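Local coordinates for substrate binding periplasmic protein (Ralstonia solanacearum, PDB 3LOP), which probably captures leucine or a related amino acid in the periplasm for uptake, as a solute-binding protein, and holds leucine in this crystal, at residues 29-34 / 288-293; 267-272 / 280-285. All blocks are in the same frame, centred on the assembly; numbering follows the deposited sequence.

Contact 1: residues 29-34 / 288-293; sequences ARLYFD and EGFVAA. With EDO (1,2-ethanediol), chain C.
A29 and G289 bring two helices so close that their backbones touch: the axes pass at 7.6 Å, at an angle of 45° between their N-to-C directions. Because G289 has no side chain, the backbone of A29 can lie against it. The A29 CA comes to 3.6 Å from the G289 O, a CA-H...O contact that is well bent and so weak. One turn on, A293 fits its methyl among three residues of the facing helix. Its CB meets the A29 CB, lies 3.8 Å from the Y32 CB, and sits over one face of the F33 ring, 3.6 Å from the F33 CZ, as a CH-pi contact displaced toward the rim. F33 reaches it because its CG stands anti to the carbonyl carbon (chi1 -70°), which swings the ring to the neighbouring helix. Y32 and F290 form a T-shaped pair with planes at 88°: the Y32 edge, led by CD1, points at the F290 face, 3.5 Å from the F290 CZ. L31 meets the rim of the same ring, its CG 4.2 Å from the F290 CE1. Away from this interface, an ethanediol, probably from crystallisation, donates from O1 to the D34 OD1 and also bonds to the L49 N. No hydrogen bond links the two segments and every touching residue is buried, implying that shape fit and dispersion probably hold them together.

Contact 2: residues 267-272 / 280-285; sequences EFNRAR and VDLSFR. With LEU (leucine), chain B.
A single hydrogen bond joins R272 to V280. The extended R272 side chain carries its NE to 2.7 Å from the V280 O, with an angle of 156° at the hydrogen; the carbonyl oxygen lies nearly in the guanidinium plane and is met almost head-on, with 172° at the oxygen. D281 keeps its carboxylate near the same arginine without touching it, and the opposite charge may add a weak long-range attraction. Apolar contacts lie alongside. F268 has its CG anti to the backbone N (chi1 -175°), which directs the ring at the incoming chain; there the L282 CD1 rests over one face as a CH-pi contact, 3.6 Å from the F268 CD1 and offset toward the rim. The F268 CZ touches the V280 CG1 at 3.9 Å. Van der Waals contact with a polar atom brings the L282 CD2 to 3.9 Å from the N269 OD1. Charge recognition comes at the far end of the segment. R285 presents the edge of its guanidinium to the ligand carboxylate, and both its NH1 and its NH2 donate to the leucine OXT, each at 3.0 Å. Its NE, salt-bridged to the E288 OE1, probably helps fix the group's orientation. S283 is the N-cap of helix 284-303, its OG accepting from the A286 N. The arrangement is a helix-loop-helix connection that, in this periplasmic binding protein, delivers R285 to the leucine pocket.

From the N terminus, helix 19-38 supplies the first half of contact 1, and its partner arrives only on helix 284-303, so contact 1 closes a loop of 253 residues. Contact 2 is nested inside it: helix 263-275 ends, the chain turns, and seven residues separate 267-272 from 280-285. The return leg then enters helix 284-303, which both contacts use. The contacts meet directly through L31 and F290 against F268, with L31 also packing on the backbone of A271 and R272. The three helices are thus packed against one another, and since A29, R30 and F33 also touch strand 47-53, the two C-terminal helices join the lobe built on the five-stranded parallel sheet.

Contact 1: residues 29-34 / 288-293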
# COMPACT_ATOMS: atom_id res chain seq x y z
N ALA A 29 6.47 7.32 -7.60
CA ALA A 29 7.20 8.37 -6.90
C ALA A 29 8.18 9.05 -7.85
O ALA A 29 8.29 10.28 -7.86
CB ALA A 29 7.95 7.77 -5.71
N ARG A 30 8.88 8.26 -8.65
CA ARG A 30 9.84 8.80 -9.60
C ARG A 30 9.10 9.68 -10.61
O ARG A 30 9.59 10.75 -10.98
CB ARG A 30 10.56 7.66 -10.33
CG ARG A 30 11.62 8.12 -11.31
CD ARG A 30 12.37 6.93 -11.91
NE ARG A 30 13.44 7.34 -12.81
CZ ARG A 30 13.24 7.88 -14.02
NH1 ARG A 30 12.01 8.07 -14.47
NH2 ARG A 30 14.28 8.22 -14.77
N LEU A 31 7.93 9.24 -11.03
CA LEU A 31 7.14 10.01 -11.98
C LEU A 31 6.79 11.37 -11.39
O LEU A 31 6.95 12.41 -12.03
CB LEU A 31 5.86 9.28 -12.37
CG LEU A 31 4.91 10.07 -13.27
CD1 LEU A 31 5.58 10.39 -14.60
CD2 LEU A 31 3.63 9.27 -13.50
N TYR A 32 6.31 11.37 -10.15
CA TYR A 32 5.94 12.64 -9.54
C TYR A 32 7.13 13.58 -9.42
O TYR A 32 7.03 14.76 -9.75
CB TYR A 32 5.32 12.46 -8.15
CG TYR A 32 4.85 13.79 -7.63
CD1 TYR A 32 3.71 14.40 -8.16
CD2 TYR A 32 5.63 14.51 -6.73
CE1 TYR A 32 3.37 15.71 -7.82
CE2 TYR A 32 5.30 15.82 -6.38
CZ TYR A 32 4.17 16.41 -6.93
OH TYR A 32 3.86 17.72 -6.63
N PHE A 33 8.26 13.07 -8.95
CA PHE A 33 9.42 13.94 -8.80
C PHE A 33 9.98 14.42 -10.14
O PHE A 33 10.42 15.56 -10.25
CB PHE A 33 10.51 13.24 -7.97
CG PHE A 33 10.14 13.10 -6.51
CD1 PHE A 33 9.61 14.18 -5.81
CD2 PHE A 33 10.33 11.90 -5.84
CE1 PHE A 33 9.26 14.06 -4.47
CE2 PHE A 33 9.99 11.77 -4.50
CZ PHE A 33 9.45 12.85 -3.81
N ASP A 34 9.95 13.57 -11.17
CA ASP A 34 10.42 14.01 -12.48
C ASP A 34 9.50 15.12 -12.98
O ASP A 34 9.96 16.10 -13.57
CB ASP A 34 10.41 12.85 -13.49
CG ASP A 34 11.54 11.87 -13.28
OD1 ASP A 34 12.55 12.24 -12.65
OD2 ASP A 34 11.43 10.72 -13.77
N GLU A 288 -0.30 5.27 -5.46
CA GLU A 288 0.09 5.36 -4.06
C GLU A 288 1.48 6.02 -3.96
O GLU A 288 1.71 6.86 -3.09
CB GLU A 288 0.13 3.97 -3.43
CG GLU A 288 0.30 3.98 -1.91
CD GLU A 288 0.28 2.59 -1.30
OE1 GLU A 288 -0.29 1.67 -1.93
OE2 GLU A 288 0.82 2.41 -0.19
N GLY A 289 2.39 5.64 -4.85
CA GLY A 289 3.72 6.22 -4.83
C GLY A 289 3.70 7.68 -5.23
O GLY A 289 4.43 8.51 -4.66
N PHE A 290 2.88 8.00 -6.23
CA PHE A 290 2.71 9.36 -6.74
C PHE A 290 2.19 10.25 -5.61
O PHE A 290 2.72 11.34 -5.35
CB PHE A 290 1.70 9.31 -7.90
CG PHE A 290 1.61 10.58 -8.72
CD1 PHE A 290 2.51 10.81 -9.76
CD2 PHE A 290 0.60 11.49 -8.48
CE1 PHE A 290 2.38 11.95 -10.56
CE2 PHE A 290 0.47 12.64 -9.28
CZ PHE A 290 1.36 12.86 -10.32
N VAL A 291 1.16 9.77 -4.92
CA VAL A 291 0.55 10.51 -3.81
C VAL A 291 1.51 10.71 -2.65
O VAL A 291 1.60 11.81 -2.09
CB VAL A 291 -0.73 9.78 -3.32
CG1 VAL A 291 -1.20 10.36 -2.00
CG2 VAL A 291 -1.84 9.92 -4.36
N ALA A 292 2.24 9.67 -2.28
CA ALA A 292 3.19 9.78 -1.18
C ALA A 292 4.26 10.82 -1.52
O ALA A 292 4.61 11.66 -0.69
CB ALA A 292 3.84 8.43 -0.90
N ALA A 293 4.75 10.76 -2.75
CA ALA A 293 5.77 11.71 -3.19
C ALA A 293 5.26 13.14 -3.16
O ALA A 293 5.97 14.05 -2.75
CB ALA A 293 6.25 11.35 -4.60
C1 EDO C . 13.56 12.39 -9.51
O1 EDO C . 13.00 11.11 -9.81
C2 EDO C . 15.01 12.44 -9.97
O2 EDO C . 15.79 11.57 -9.15

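Contact 2: residues 267-272 / 280-285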
# COMPACT_ATOMS: atom_id res chain seq x y z
N GLU A 267 -3.71 14.26 -13.06
CA GLU A 267 -2.35 14.76 -12.92
C GLU A 267 -1.33 13.66 -13.23
O GLU A 267 -0.29 13.90 -13.84
CB GLU A 267 -2.09 15.34 -11.52
CG GLU A 267 -0.76 16.10 -11.47
CD GLU A 267 -0.36 16.59 -10.09
OE1 GLU A 267 -1.10 16.35 -9.12
OE2 GLU A 267 0.72 17.22 -9.99
N PHE A 268 -1.64 12.44 -12.80
CA PHE A 268 -0.76 11.30 -13.05
C PHE A 268 -0.60 11.11 -14.56
O PHE A 268 0.52 10.96 -15.05
CB PHE A 268 -1.34 10.03 -12.40
CG PHE A 268 -0.45 8.83 -12.50
CD1 PHE A 268 -0.29 8.14 -13.70
CD2 PHE A 268 0.24 8.37 -11.37
CE1 PHE A 268 0.53 7.00 -13.78
CE2 PHE A 268 1.05 7.24 -11.44
CZ PHE A 268 1.20 6.56 -12.65
N ASN A 269 -1.71 11.12 -15.29
CA ASN A 269 -1.65 10.94 -16.73
C ASN A 269 -0.96 12.10 -17.44
O ASN A 269 -0.24 11.89 -18.41
CB ASN A 269 -3.05 10.73 -17.31
CG ASN A 269 -3.59 9.35 -17.02
OD1 ASN A 269 -2.83 8.38 -16.95
ND2 ASN A 269 -4.90 9.24 -16.85
N ARG A 270 -1.17 13.32 -16.95
CA ARG A 270 -0.51 14.47 -17.55
C ARG A 270 0.99 14.38 -17.28
O ARG A 270 1.81 14.67 -18.15
CB ARG A 270 -1.06 15.79 -16.99
CG ARG A 270 -2.48 16.15 -17.44
CD ARG A 270 -2.64 16.09 -18.95
NE ARG A 270 -3.09 14.78 -19.40
CZ ARG A 270 -2.68 14.17 -20.51
NH1 ARG A 270 -1.80 14.76 -21.31
NH2 ARG A 270 -3.17 12.98 -20.84
N ALA A 271 1.35 13.96 -16.07
CA ALA A 271 2.76 13.82 -15.70
C ALA A 271 3.44 12.76 -16.56
O ALA A 271 4.55 12.97 -17.06
CB ALA A 271 2.88 13.45 -14.22
N ARG A 272 2.78 11.62 -16.73
CA ARG A 272 3.34 10.54 -17.53
C ARG A 272 3.66 11.01 -18.95
O ARG A 272 4.74 10.74 -19.48
CB ARG A 272 2.36 9.37 -17.59
CG ARG A 272 2.83 8.18 -18.42
CD ARG A 272 1.83 7.04 -18.34
NE ARG A 272 2.23 5.90 -19.16
CZ ARG A 272 2.24 5.91 -20.49
NH1 ARG A 272 1.88 7.00 -21.15
NH2 ARG A 272 2.61 4.82 -21.15
N VAL A 280 6.09 3.57 -17.39
CA VAL A 280 5.20 3.64 -16.23
C VAL A 280 3.74 3.43 -16.58
O VAL A 280 3.18 4.13 -17.43
CB VAL A 280 5.34 5.01 -15.52
CG1 VAL A 280 4.43 5.05 -14.30
CG2 VAL A 280 6.78 5.24 -15.12
N ASP A 281 3.11 2.46 -15.92
CA ASP A 281 1.70 2.17 -16.15
C ASP A 281 0.86 2.68 -14.99
O ASP A 281 1.26 2.60 -13.83
CB ASP A 281 1.48 0.66 -16.31
CG ASP A 281 2.05 0.12 -17.61
OD1 ASP A 281 1.73 0.68 -18.68
OD2 ASP A 281 2.81 -0.87 -17.55
N LEU A 282 -0.31 3.21 -15.31
CA LEU A 282 -1.23 3.70 -14.30
C LEU A 282 -1.76 2.49 -13.53
O LEU A 282 -2.25 1.54 -14.14
CB LEU A 282 -2.39 4.45 -14.97
CG LEU A 282 -3.56 4.91 -14.10
CD1 LEU A 282 -3.07 5.91 -13.05
CD2 LEU A 282 -4.62 5.54 -14.99
N SER A 283 -1.63 2.52 -12.21
CA SER A 283 -2.10 1.42 -11.37
C SER A 283 -2.32 1.94 -9.96
O SER A 283 -1.86 3.03 -9.62
CB SER A 283 -1.07 0.29 -11.32
OG SER A 283 0.08 0.69 -10.58
N PHE A 284 -3.01 1.16 -9.14
CA PHE A 284 -3.25 1.57 -7.77
C PHE A 284 -1.96 1.83 -7.00
O PHE A 284 -1.82 2.87 -6.36
CB PHE A 284 -4.09 0.52 -7.04
CG PHE A 284 -5.57 0.78 -7.09
CD1 PHE A 284 -6.15 1.77 -6.29
CD2 PHE A 284 -6.40 0.04 -7.93
CE1 PHE A 284 -7.52 2.03 -6.35
CE2 PHE A 284 -7.77 0.29 -7.99
CZ PHE A 284 -8.33 1.28 -7.20
N ARG A 285 -1.00 0.91 -7.07
CA ARG A 285 0.24 1.10 -6.34
C ARG A 285 1.09 2.24 -6.91
O ARG A 285 1.81 2.91 -6.17
CB ARG A 285 1.06 -0.20 -6.29
CG ARG A 285 0.31 -1.42 -5.72
CD ARG A 285 -0.61 -1.08 -4.54
NE ARG A 285 0.08 -0.66 -3.32
CZ ARG A 285 0.64 -1.49 -2.44
NH1 ARG A 285 0.63 -2.80 -2.63
NH2 ARG A 285 1.20 -0.99 -1.34
N LEU B . 3.35 -3.63 2.13
CA LEU B . 2.98 -4.96 1.56
C LEU B . 2.38 -4.78 0.18
O LEU B . 2.39 -5.77 -0.58
CB LEU B . 1.96 -5.63 2.47
CG LEU B . 2.51 -5.51 3.89
CD1 LEU B . 1.44 -5.24 4.84
CD2 LEU B . 3.24 -6.74 4.24
OXT LEU B . 1.92 -3.66 -0.12